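Local atomic coordinates of lipopolysaccharide heptosyltransferase 2 (Escherichia coli, PDB entry 1PSW), a protein that transfers the second heptose from ADP-heptose onto the heptosyl-Kdo2-lipid A module during assembly of the lipopolysaccharide inner core. Residues L4-S9 with D34-A39; P193-P198 with T267-L272; L45-E50 with L160-G165. One frame throughout, in Å; residues are numbered along the deposited sequence.

Interaction 1 of 3, residues L4-S9 with D34-A39; sequences LVIGPS and DVMAPA
Val5 uses both of its backbone polar groups against the neighbouring strand. Val5 N donates to Asp34 O at 2.8 Å. Val5 O receives Met36 N at 2.8 Å, in a nearly straight bond with an N-H...O angle of 170°. A third bond, Gly7 N to Met36 O at 3.0 Å, is more bent and carries the pairing past the end of strand 2-6. Val5 O also takes a CA-H...O contact from Val35 CA at 3.3 Å. The register is parallel, with Leu4 beside Asp34, Val5 beside Val35 and Ile6 beside Met36.

The valines share one face of the sheet, where Val5 CB meets Val35 CG2 at 4.1 Å. Helix 11-27 packs here through Tyr21. On the other face Ile6 CD1 lies 4.3 Å from SE of the selenomethionine Met36. The Met36 chain runs out extended as far as SE, with CG anti to N (chi1 -176°), and turns only at CE. The carboxylate of Asp34 is held by Tyr81 and Asn52. Beyond the strands, Ser9 OG rests against the Pro38 ring, 3.8 Å from CG.

The pair belongs to the right-handed beta-alpha-beta unit of strand 2-6, helix 11-27 and strand 32-37, in the N-terminal Rossmann-like domain of a GT-B enzyme. Three backbone bonds thus fix the register. Packing is apolar on the Val5 and Val35 face; the other buries a carboxylate with both oxygens hydrogen-bonded.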
ATOM      1  N   LEU A   4      19.439  -7.989   2.562  1.00 21.80           N
ATOM      2  CA  LEU A   4      19.058  -6.732   3.187  1.00 21.97           C
ATOM      3  C   LEU A   4      18.322  -5.907   2.142  1.00 22.28           C
ATOM      4  O   LEU A   4      18.823  -5.698   1.037  1.00 23.97           O
ATOM      5  CB  LEU A   4      20.287  -5.955   3.663  1.00 21.87           C
ATOM      6  CG  LEU A   4      19.998  -4.513   4.108  1.00 23.34           C
ATOM      7  CD1 LEU A   4      19.091  -4.520   5.323  1.00 22.61           C
ATOM      8  CD2 LEU A   4      21.303  -3.779   4.425  1.00 25.70           C
ATOM      9  N   VAL A   5      17.131  -5.440   2.492  1.00 20.70           N
ATOM     10  CA  VAL A   5      16.348  -4.635   1.566  1.00 19.91           C
ATOM     11  C   VAL A   5      16.104  -3.243   2.128  1.00 20.70           C
ATOM     12  O   VAL A   5      15.690  -3.093   3.275  1.00 21.31           O
ATOM     13  CB  VAL A   5      14.972  -5.291   1.266  1.00 18.41           C
ATOM     14  CG1 VAL A   5      14.113  -4.354   0.420  1.00 19.30           C
ATOM     15  CG2 VAL A   5      15.169  -6.606   0.546  1.00 18.89           C
ATOM     16  N   ILE A   6      16.393  -2.227   1.324  1.00 20.99           N
ATOM     17  CA  ILE A   6      16.150  -0.856   1.735  1.00 21.00           C
ATOM     18  C   ILE A   6      14.761  -0.596   1.175  1.00 21.26           C
ATOM     19  O   ILE A   6      14.597  -0.413  -0.031  1.00 20.29           O
ATOM     20  CB  ILE A   6      17.158   0.121   1.088  1.00 22.44           C
ATOM     21  CG1 ILE A   6      18.594  -0.312   1.396  1.00 21.42           C
ATOM     22  CG2 ILE A   6      16.890   1.538   1.579  1.00 21.95           C
ATOM     23  CD1 ILE A   6      18.938  -0.360   2.879  1.00 22.17           C
ATOM     24  N   GLY A   7      13.758  -0.614   2.045  1.00 22.43           N
ATOM     25  CA  GLY A   7      12.393  -0.422   1.589  1.00 22.41           C
ATOM     26  C   GLY A   7      11.980   1.016   1.372  1.00 23.94           C
ATOM     27  O   GLY A   7      12.613   1.937   1.904  1.00 22.15           O
ATOM     28  N   PRO A   8      10.910   1.239   0.589  1.00 23.53           N
ATOM     29  CA  PRO A   8      10.420   2.588   0.312  1.00 25.84           C
ATOM     30  C   PRO A   8       9.735   3.194   1.527  1.00 26.40           C
ATOM     31  O   PRO A   8       9.433   2.488   2.487  1.00 29.23           O
ATOM     32  CB  PRO A   8       9.475   2.371  -0.862  1.00 25.53           C
ATOM     33  CG  PRO A   8       8.918   1.016  -0.595  1.00 25.15           C
ATOM     34  CD  PRO A   8      10.144   0.235  -0.174  1.00 24.78           C
ATOM     35  N   SER A   9       9.485   4.497   1.476  1.00 27.93           N
ATOM     36  CA  SER A   9       8.861   5.204   2.587  1.00 30.66           C
ATOM     37  C   SER A   9       7.406   5.563   2.341  1.00 30.09           C
ATOM     38  O   SER A   9       6.898   6.514   2.922  1.00 31.49           O
ATOM     39  CB  SER A   9       9.645   6.478   2.884  1.00 32.67           C
ATOM     40  OG  SER A   9      10.995   6.162   3.163  1.00 36.46           O
ATOM     41  N   ASP A  34      15.674  -9.136   5.448  1.00 19.63           N
ATOM     42  CA  ASP A  34      15.540  -8.088   6.449  1.00 19.83           C
ATOM     43  C   ASP A  34      15.218  -6.815   5.673  1.00 20.80           C
ATOM     44  O   ASP A  34      15.777  -6.579   4.599  1.00 21.02           O
ATOM     45  CB  ASP A  34      16.839  -7.903   7.243  1.00 21.77           C
ATOM     46  CG  ASP A  34      17.158  -9.094   8.131  1.00 26.67           C
ATOM     47  OD1 ASP A  34      16.214  -9.813   8.532  1.00 26.44           O
ATOM     48  OD2 ASP A  34      18.350  -9.303   8.445  1.00 28.57           O
ATOM     49  N   VAL A  35      14.315  -6.003   6.208  1.00 19.34           N
ATOM     50  CA  VAL A  35      13.923  -4.775   5.536  1.00 19.76           C
ATOM     51  C   VAL A  35      14.117  -3.569   6.431  1.00 21.72           C
ATOM     52  O   VAL A  35      13.634  -3.539   7.564  1.00 20.07           O
ATOM     53  CB  VAL A  35      12.442  -4.823   5.099  1.00 17.90           C
ATOM     54  CG1 VAL A  35      12.071  -3.531   4.376  1.00 19.31           C
ATOM     55  CG2 VAL A  35      12.213  -6.020   4.194  1.00 16.71           C
HETATM   56  N   MSE A  36      14.837  -2.580   5.912  1.00 21.60           N
HETATM   57  CA  MSE A  36      15.089  -1.347   6.640  1.00 26.03           C
HETATM   58  C   MSE A  36      14.140  -0.286   6.106  1.00 25.13           C
HETATM   59  O   MSE A  36      14.128   0.002   4.907  1.00 25.92           O
HETATM   60  CB  MSE A  36      16.530  -0.886   6.449  1.00 29.42           C
HETATM   61  CG  MSE A  36      16.867   0.342   7.276  1.00 36.90           C
HETATM   62 SE   MSE A  36      18.645   1.034   6.912  1.00 52.80          SE
HETATM   63  CE  MSE A  36      19.654  -0.258   7.892  1.00 40.70           C
ATOM     64  N   ALA A  37      13.338   0.280   7.000  1.00 24.99           N
ATOM     65  CA  ALA A  37      12.367   1.306   6.635  1.00 27.28           C
ATOM     66  C   ALA A  37      12.058   2.156   7.864  1.00 28.17           C
ATOM     67  O   ALA A  37      12.449   1.809   8.976  1.00 30.19           O
ATOM     68  CB  ALA A  37      11.083   0.650   6.116  1.00 26.75           C
ATOM     69  N   PRO A  38      11.366   3.292   7.676  1.00 29.30           N
ATOM     70  CA  PRO A  38      11.031   4.152   8.813  1.00 30.54           C
ATOM     71  C   PRO A  38      10.304   3.360   9.894  1.00 33.06           C
ATOM     72  O   PRO A  38       9.770   2.281   9.630  1.00 32.48           O
ATOM     73  CB  PRO A  38      10.143   5.218   8.183  1.00 30.16           C
ATOM     74  CG  PRO A  38      10.708   5.348   6.813  1.00 29.74           C
ATOM     75  CD  PRO A  38      10.936   3.906   6.409  1.00 28.13           C
ATOM     76  N   ALA A  39      10.282   3.902  11.108  1.00 34.39           N
ATOM     77  CA  ALA A  39       9.625   3.252  12.238  1.00 35.26           C
ATOM     78  C   ALA A  39       8.159   2.919  11.951  1.00 35.75           C
ATOM     79  O   ALA A  39       7.711   1.811  12.224  1.00 34.94           O
ATOM     80  CB  ALA A  39       9.722   4.143  13.476  1.00 37.35           C
TER

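Interaction 2 of 3, residues P193-P198 with T267-L272; sequences PAKRWP and TNDSGL
Asn268 presses its side chain against the backbone of Lys195 to Trp197, and this is the tight part of the contact. Asn268 OD1 accepts Trp197 N at 2.8 Å. The donor stands above the amide plane, 52° out of it, and not on a lone pair. Asn268 CB packs on Lys195 O at 3.3 Å. CG of Asn268 lies anti to its own carbonyl carbon (chi1 -54°), which carries the amide across to the loop. ND2 approaches Arg196 CG at 3.8 Å and hydrogen-bonds Gly188 O. The Trp197 indole leads away, and its NE1 hydrogen-bonds Ile330 O.

The other side is looser and partly watery. One water donates to Lys195 O at 2.6 Å and accepts from Asp269 N at 3.0 Å. Lys195 reaches out in an extended chain, yet its NZ stops 4.3 Å from Asp269 OD2, beyond a salt bridge. That oxygen has Ser290 OG as its partner.

The contact joins the loop after strand 182-186 to the end of neighbouring strand 264-268 and the turn that follows, in the second Rossmann-like domain. In GT-B enzymes this edge faces the interdomain cleft. One amide therefore grips that loop at two points, Gly188 O and Trp197 N, while the charged pair is likely to add only weak attraction.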
ATOM      1  N   PRO A 193      -4.638  16.842  -2.542  1.00 28.83           N
ATOM      2  CA  PRO A 193      -6.084  17.068  -2.635  1.00 26.84           C
ATOM      3  C   PRO A 193      -6.693  16.771  -3.997  1.00 24.01           C
ATOM      4  O   PRO A 193      -7.819  16.295  -4.076  1.00 24.43           O
ATOM      5  CB  PRO A 193      -6.227  18.544  -2.267  1.00 27.02           C
ATOM      6  CG  PRO A 193      -5.111  18.758  -1.310  1.00 29.07           C
ATOM      7  CD  PRO A 193      -3.965  18.028  -1.986  1.00 28.84           C
ATOM      8  N   ALA A 194      -5.949  17.051  -5.061  1.00 21.67           N
ATOM      9  CA  ALA A 194      -6.440  16.827  -6.414  1.00 21.94           C
ATOM     10  C   ALA A 194      -6.880  15.395  -6.670  1.00 20.74           C
ATOM     11  O   ALA A 194      -7.729  15.150  -7.520  1.00 20.84           O
ATOM     12  CB  ALA A 194      -5.374  17.233  -7.435  1.00 22.93           C
ATOM     13  N   LYS A 195      -6.307  14.443  -5.949  1.00 21.43           N
ATOM     14  CA  LYS A 195      -6.677  13.052  -6.157  1.00 22.60           C
ATOM     15  C   LYS A 195      -7.731  12.553  -5.178  1.00 20.56           C
ATOM     16  O   LYS A 195      -8.076  11.374  -5.183  1.00 20.89           O
ATOM     17  CB  LYS A 195      -5.427  12.173  -6.091  1.00 25.71           C
ATOM     18  CG  LYS A 195      -4.418  12.545  -7.158  1.00 29.58           C
ATOM     19  CD  LYS A 195      -3.250  11.590  -7.214  1.00 35.42           C
ATOM     20  CE  LYS A 195      -2.278  12.006  -8.310  1.00 37.70           C
ATOM     21  NZ  LYS A 195      -1.188  11.010  -8.481  1.00 40.62           N
ATOM     22  N   ARG A 196      -8.266  13.447  -4.356  1.00 19.51           N
ATOM     23  CA  ARG A 196      -9.266  13.036  -3.384  1.00 19.02           C
ATOM     24  C   ARG A 196     -10.708  13.231  -3.824  1.00 19.99           C
ATOM     25  O   ARG A 196     -11.075  14.270  -4.374  1.00 19.81           O
ATOM     26  CB  ARG A 196      -9.070  13.778  -2.059  1.00 20.73           C
ATOM     27  CG  ARG A 196      -7.844  13.359  -1.279  1.00 26.18           C
ATOM     28  CD  ARG A 196      -7.910  13.886   0.147  1.00 30.60           C
ATOM     29  NE  ARG A 196      -7.080  15.059   0.350  1.00 35.49           N
ATOM     30  CZ  ARG A 196      -7.158  15.862   1.407  1.00 38.98           C
ATOM     31  NH1 ARG A 196      -8.040  15.622   2.372  1.00 36.73           N
ATOM     32  NH2 ARG A 196      -6.348  16.911   1.498  1.00 39.94           N
ATOM     33  N   TRP A 197     -11.527  12.213  -3.599  1.00 17.57           N
ATOM     34  CA  TRP A 197     -12.942  12.339  -3.912  1.00 17.63           C
ATOM     35  C   TRP A 197     -13.378  13.317  -2.821  1.00 16.14           C
ATOM     36  O   TRP A 197     -12.911  13.221  -1.685  1.00 16.99           O
ATOM     37  CB  TRP A 197     -13.639  11.002  -3.738  1.00 15.50           C
ATOM     38  CG  TRP A 197     -14.976  10.922  -4.377  1.00 14.35           C
ATOM     39  CD1 TRP A 197     -15.338  11.404  -5.598  1.00 14.35           C
ATOM     40  CD2 TRP A 197     -16.117  10.226  -3.863  1.00 14.24           C
ATOM     41  NE1 TRP A 197     -16.637  11.034  -5.892  1.00 14.57           N
ATOM     42  CE2 TRP A 197     -17.130  10.303  -4.847  1.00 15.42           C
ATOM     43  CE3 TRP A 197     -16.367   9.512  -2.680  1.00 14.78           C
ATOM     44  CZ2 TRP A 197     -18.387   9.728  -4.666  1.00 14.76           C
ATOM     45  CZ3 TRP A 197     -17.622   8.931  -2.504  1.00 12.64           C
ATOM     46  CH2 TRP A 197     -18.609   9.034  -3.501  1.00 15.48           C
ATOM     47  N   PRO A 198     -14.259  14.279  -3.143  1.00 16.65           N
ATOM     48  CA  PRO A 198     -14.731  15.273  -2.165  1.00 15.23           C
ATOM     49  C   PRO A 198     -15.277  14.737  -0.842  1.00 16.08           C
ATOM     50  O   PRO A 198     -16.022  13.754  -0.807  1.00 15.93           O
ATOM     51  CB  PRO A 198     -15.796  16.036  -2.942  1.00 15.83           C
ATOM     52  CG  PRO A 198     -15.272  15.995  -4.343  1.00 16.95           C
ATOM     53  CD  PRO A 198     -14.809  14.558  -4.482  1.00 16.74           C
ATOM     54  N   THR A 267     -12.028   3.971  -1.918  1.00 13.47           N
ATOM     55  CA  THR A 267     -10.818   4.756  -1.718  1.00 15.41           C
ATOM     56  C   THR A 267     -10.379   5.516  -2.966  1.00 15.08           C
ATOM     57  O   THR A 267     -10.822   5.227  -4.076  1.00 14.84           O
ATOM     58  CB  THR A 267      -9.650   3.831  -1.321  1.00 18.27           C
ATOM     59  OG1 THR A 267      -8.457   4.606  -1.143  1.00 22.44           O
ATOM     60  CG2 THR A 267      -9.404   2.808  -2.414  1.00 18.55           C
ATOM     61  N   ASN A 268      -9.506   6.492  -2.752  1.00 14.08           N
ATOM     62  CA  ASN A 268      -8.925   7.268  -3.834  1.00 16.36           C
ATOM     63  C   ASN A 268      -7.646   6.513  -4.211  1.00 16.92           C
ATOM     64  O   ASN A 268      -7.325   5.481  -3.620  1.00 17.75           O
ATOM     65  CB  ASN A 268      -8.522   8.665  -3.344  1.00 15.53           C
ATOM     66  CG  ASN A 268      -9.650   9.404  -2.668  1.00 16.38           C
ATOM     67  OD1 ASN A 268     -10.745   9.535  -3.212  1.00 18.96           O
ATOM     68  ND2 ASN A 268      -9.377   9.914  -1.470  1.00 16.87           N
ATOM     69  N   ASP A 269      -6.908   7.049  -5.176  1.00 18.21           N
ATOM     70  CA  ASP A 269      -5.638   6.459  -5.595  1.00 20.89           C
ATOM     71  C   ASP A 269      -4.657   6.797  -4.473  1.00 21.38           C
ATOM     72  O   ASP A 269      -4.092   7.891  -4.440  1.00 23.46           O
ATOM     73  CB  ASP A 269      -5.201   7.097  -6.919  1.00 22.37           C
ATOM     74  CG  ASP A 269      -3.839   6.618  -7.402  1.00 24.24           C
ATOM     75  OD1 ASP A 269      -3.342   5.588  -6.899  1.00 24.77           O
ATOM     76  OD2 ASP A 269      -3.270   7.280  -8.304  1.00 27.05           O
ATOM     77  N   SER A 270      -4.480   5.862  -3.543  1.00 20.43           N
ATOM     78  CA  SER A 270      -3.596   6.067  -2.401  1.00 19.55           C
ATOM     79  C   SER A 270      -2.931   4.776  -1.928  1.00 18.89           C
ATOM     80  O   SER A 270      -3.197   3.701  -2.457  1.00 17.52           O
ATOM     81  CB  SER A 270      -4.397   6.654  -1.241  1.00 21.99           C
ATOM     82  OG  SER A 270      -5.309   5.683  -0.745  1.00 24.46           O
ATOM     83  N   GLY A 271      -2.071   4.890  -0.919  1.00 18.51           N
ATOM     84  CA  GLY A 271      -1.398   3.717  -0.387  1.00 18.16           C
ATOM     85  C   GLY A 271      -2.318   2.657   0.207  1.00 18.14           C
ATOM     86  O   GLY A 271      -2.089   1.457   0.017  1.00 18.09           O
ATOM     87  N   LEU A 272      -3.359   3.071   0.924  1.00 15.96           N
ATOM     88  CA  LEU A 272      -4.256   2.091   1.526  1.00 17.55           C
ATOM     89  C   LEU A 272      -5.021   1.292   0.483  1.00 16.70           C
ATOM     90  O   LEU A 272      -5.466   0.181   0.758  1.00 17.08           O
ATOM     91  CB  LEU A 272      -5.222   2.764   2.507  1.00 17.47           C
ATOM     92  CG  LEU A 272      -4.577   3.296   3.800  1.00 19.05           C
ATOM     93  CD1 LEU A 272      -5.656   3.986   4.635  1.00 18.43           C
ATOM     94  CD2 LEU A 272      -3.942   2.149   4.598  1.00 17.81           C
TER
HETATM   95  O   HOH W   1      -7.777   9.390  -6.832  1.00 18.79           O

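Interaction 3 of 3, residues L45-E50 with L160-G165; sequences LSRMPE and LQVSEG
Arg47 meets Leu160, Gln161 and Val162 in a partly buried, partly water-mediated contact between two loops. One loop leads from helix 42-45 into strand 51-56; the other runs into helix 164-173. Arg47 NH2 donates to Gln161 O at 3.2 Å. The oxygen lies at the edge of the guanidinium, 5° from its plane, and uses a lone pair in the carbonyl plane. Bends at chi2 (-58°) and chi3 (-51°) curl the arginine chain, which brings NE near enough to Arg47 O for one water to bridge them. That water accepts from Arg47 NE at 2.8 Å and also donates to Gln161 O. A second water links Arg47 O to Gln161 N.

Segment 45-50 holds a type I turn, Leu45 to Met48, in the N-terminal Rossmann-like half of the GT-B fold. Helix 252-260, of the C-terminal half, touches both Arg47 and Val162. Arg47 NH1 makes a salt bridge with Glu166 OE2, in helix 164-173. With an alanine here, Glu166 would probably lose its charged mate and Gln161 O its direct donor. Val162 CG2 lies 3.7 Å from Arg47 NH2, the two side chains crossing at about a right angle. Leu160 CD2 packs on Arg47 O at 3.7 Å and touches CG of the selenomethionine Met48.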
ATOM      1  N   LEU A  45       5.218  -4.327   7.783  1.00 20.23           N
ATOM      2  CA  LEU A  45       6.173  -5.400   7.547  1.00 22.77           C
ATOM      3  C   LEU A  45       5.880  -6.602   8.434  1.00 22.69           C
ATOM      4  O   LEU A  45       6.120  -7.746   8.043  1.00 23.63           O
ATOM      5  CB  LEU A  45       7.594  -4.906   7.821  1.00 21.14           C
ATOM      6  CG  LEU A  45       8.131  -3.862   6.839  1.00 22.49           C
ATOM      7  CD1 LEU A  45       9.388  -3.223   7.405  1.00 20.08           C
ATOM      8  CD2 LEU A  45       8.407  -4.519   5.493  1.00 20.90           C
ATOM      9  N   SER A  46       5.367  -6.343   9.633  1.00 23.25           N
ATOM     10  CA  SER A  46       5.077  -7.428  10.563  1.00 25.43           C
ATOM     11  C   SER A  46       3.929  -8.288  10.042  1.00 25.05           C
ATOM     12  O   SER A  46       3.723  -9.404  10.516  1.00 26.90           O
ATOM     13  CB  SER A  46       4.726  -6.880  11.949  1.00 27.35           C
ATOM     14  OG  SER A  46       3.412  -6.345  11.975  1.00 31.75           O
ATOM     15  N   ARG A  47       3.185  -7.773   9.064  1.00 23.04           N
ATOM     16  CA  ARG A  47       2.082  -8.522   8.485  1.00 21.69           C
ATOM     17  C   ARG A  47       2.529  -9.355   7.288  1.00 22.97           C
ATOM     18  O   ARG A  47       1.740 -10.143   6.766  1.00 24.21           O
ATOM     19  CB  ARG A  47       0.944  -7.580   8.062  1.00 20.75           C
ATOM     20  CG  ARG A  47       0.348  -6.745   9.177  1.00 21.39           C
ATOM     21  CD  ARG A  47      -0.196  -7.601  10.314  1.00 22.39           C
ATOM     22  NE  ARG A  47      -1.093  -8.664   9.855  1.00 22.25           N
ATOM     23  CZ  ARG A  47      -1.805  -9.429  10.680  1.00 24.27           C
ATOM     24  NH1 ARG A  47      -1.727  -9.241  11.993  1.00 23.23           N
ATOM     25  NH2 ARG A  47      -2.580 -10.388  10.202  1.00 20.11           N
HETATM   26  N   MSE A  48       3.778  -9.172   6.848  1.00 23.33           N
HETATM   27  CA  MSE A  48       4.337  -9.911   5.710  1.00 24.15           C
HETATM   28  C   MSE A  48       5.190 -11.076   6.204  1.00 25.11           C
HETATM   29  O   MSE A  48       6.223 -10.873   6.850  1.00 25.69           O
HETATM   30  CB  MSE A  48       5.209  -8.989   4.851  1.00 25.69           C
HETATM   31  CG  MSE A  48       4.461  -7.839   4.205  1.00 25.66           C
HETATM   32 SE   MSE A  48       5.671  -6.699   3.257  1.00 36.49          SE
HETATM   33  CE  MSE A  48       4.668  -5.016   3.337  1.00 27.72           C
ATOM     34  N   PRO A  49       4.757 -12.317   5.926  1.00 25.77           N
ATOM     35  CA  PRO A  49       5.499 -13.507   6.351  1.00 25.88           C
ATOM     36  C   PRO A  49       6.861 -13.692   5.682  1.00 25.09           C
ATOM     37  O   PRO A  49       7.719 -14.411   6.195  1.00 24.87           O
ATOM     38  CB  PRO A  49       4.529 -14.648   6.041  1.00 26.18           C
ATOM     39  CG  PRO A  49       3.779 -14.137   4.859  1.00 28.51           C
ATOM     40  CD  PRO A  49       3.515 -12.694   5.231  1.00 25.71           C
ATOM     41  N   GLU A  50       7.053 -13.047   4.536  1.00 22.71           N
ATOM     42  CA  GLU A  50       8.312 -13.148   3.809  1.00 22.58           C
ATOM     43  C   GLU A  50       9.439 -12.375   4.492  1.00 22.85           C
ATOM     44  O   GLU A  50      10.621 -12.625   4.234  1.00 22.11           O
ATOM     45  CB  GLU A  50       8.154 -12.615   2.378  1.00 23.54           C
ATOM     46  CG  GLU A  50       7.103 -13.324   1.521  1.00 26.27           C
ATOM     47  CD  GLU A  50       5.672 -12.947   1.873  1.00 29.24           C
ATOM     48  OE1 GLU A  50       5.451 -11.852   2.444  1.00 28.18           O
ATOM     49  OE2 GLU A  50       4.758 -13.742   1.556  1.00 32.25           O
ATOM     50  N   LEU A 160      -1.886 -10.424   1.634  1.00 17.69           N
ATOM     51  CA  LEU A 160      -1.929 -10.393   3.091  1.00 18.10           C
ATOM     52  C   LEU A 160      -3.063 -11.269   3.606  1.00 18.40           C
ATOM     53  O   LEU A 160      -4.120 -11.352   2.986  1.00 18.73           O
ATOM     54  CB  LEU A 160      -2.136  -8.957   3.585  1.00 18.97           C
ATOM     55  CG  LEU A 160      -1.042  -7.927   3.277  1.00 20.84           C
ATOM     56  CD1 LEU A 160      -1.475  -6.535   3.733  1.00 19.76           C
ATOM     57  CD2 LEU A 160       0.251  -8.337   3.964  1.00 18.49           C
ATOM     58  N   GLN A 161      -2.844 -11.912   4.747  1.00 19.76           N
ATOM     59  CA  GLN A 161      -3.849 -12.781   5.352  1.00 21.66           C
ATOM     60  C   GLN A 161      -4.126 -12.279   6.768  1.00 20.56           C
ATOM     61  O   GLN A 161      -3.230 -11.769   7.439  1.00 19.10           O
ATOM     62  CB  GLN A 161      -3.339 -14.227   5.401  1.00 26.80           C
ATOM     63  CG  GLN A 161      -2.923 -14.810   4.044  1.00 36.28           C
ATOM     64  CD  GLN A 161      -4.105 -15.153   3.157  1.00 41.73           C
ATOM     65  OE1 GLN A 161      -4.955 -15.963   3.530  1.00 45.72           O
ATOM     66  NE2 GLN A 161      -4.165 -14.543   1.974  1.00 45.70           N
ATOM     67  N   VAL A 162      -5.374 -12.423   7.204  1.00 18.58           N
ATOM     68  CA  VAL A 162      -5.813 -11.998   8.532  1.00 19.04           C
ATOM     69  C   VAL A 162      -6.809 -13.027   9.079  1.00 18.96           C
ATOM     70  O   VAL A 162      -7.752 -13.412   8.384  1.00 18.84           O
ATOM     71  CB  VAL A 162      -6.504 -10.602   8.474  1.00 17.51           C
ATOM     72  CG1 VAL A 162      -7.120 -10.264   9.824  1.00 15.28           C
ATOM     73  CG2 VAL A 162      -5.504  -9.525   8.062  1.00 15.93           C
ATOM     74  N   SER A 163      -6.617 -13.468  10.318  1.00 20.21           N
ATOM     75  CA  SER A 163      -7.514 -14.463  10.911  1.00 20.74           C
ATOM     76  C   SER A 163      -8.768 -13.845  11.523  1.00 20.84           C
ATOM     77  O   SER A 163      -8.810 -12.646  11.801  1.00 18.10           O
ATOM     78  CB  SER A 163      -6.780 -15.242  11.996  1.00 19.09           C
ATOM     79  OG  SER A 163      -6.498 -14.406  13.106  1.00 23.38           O
ATOM     80  N   GLU A 164      -9.782 -14.674  11.756  1.00 21.55           N
ATOM     81  CA  GLU A 164     -11.026 -14.192  12.344  1.00 23.14           C
ATOM     82  C   GLU A 164     -10.792 -13.684  13.757  1.00 20.96           C
ATOM     83  O   GLU A 164     -11.423 -12.720  14.189  1.00 19.90           O
ATOM     84  CB  GLU A 164     -12.079 -15.301  12.356  1.00 26.76           C
ATOM     85  CG  GLU A 164     -12.450 -15.782  10.965  1.00 34.37           C
ATOM     86  CD  GLU A 164     -12.809 -14.634  10.035  1.00 36.76           C
ATOM     87  OE1 GLU A 164     -13.755 -13.876  10.353  1.00 39.42           O
ATOM     88  OE2 GLU A 164     -12.133 -14.480   8.992  1.00 38.49           O
ATOM     89  N   GLY A 165      -9.885 -14.344  14.471  1.00 20.63           N
ATOM     90  CA  GLY A 165      -9.575 -13.943  15.830  1.00 20.76           C
ATOM     91  C   GLY A 165      -8.994 -12.544  15.878  1.00 21.64           C
ATOM     92  O   GLY A 165      -9.334 -11.743  16.761  1.00 19.81           O
TER
HETATM   93  O   HOH W   2      -0.067 -12.216   5.495  1.00 24.85           O
HETATM   94  O   HOH W   3      -1.333  -9.824   7.301  1.00 25.79           O

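Overall arrangement
Along the chain, interaction 1 closes first, interaction 3 follows and interaction 2 comes last. Interaction 1 lies within the N-terminal parallel sheet, and interaction 2 at the end of the second one. Both sheets have strand order 3-2-1-4-5-6, the paired Rossmann-like domains of GT-B. The centres of interactions 1 and 2 are about 25 Å apart, on opposite sides of the chain's centre. Interaction 3 sits about 18 Å, centre to centre, from interaction 1 and touches it through Val35 CG1 and Leu45 CD2, 4.0 Å apart. Its centre is about 25 Å from that of interaction 2. Interaction 3 brings an N-terminal-domain loop against the lead into helix 164-173, beside helix 252-260 of the C-terminal domain, where the domains meet.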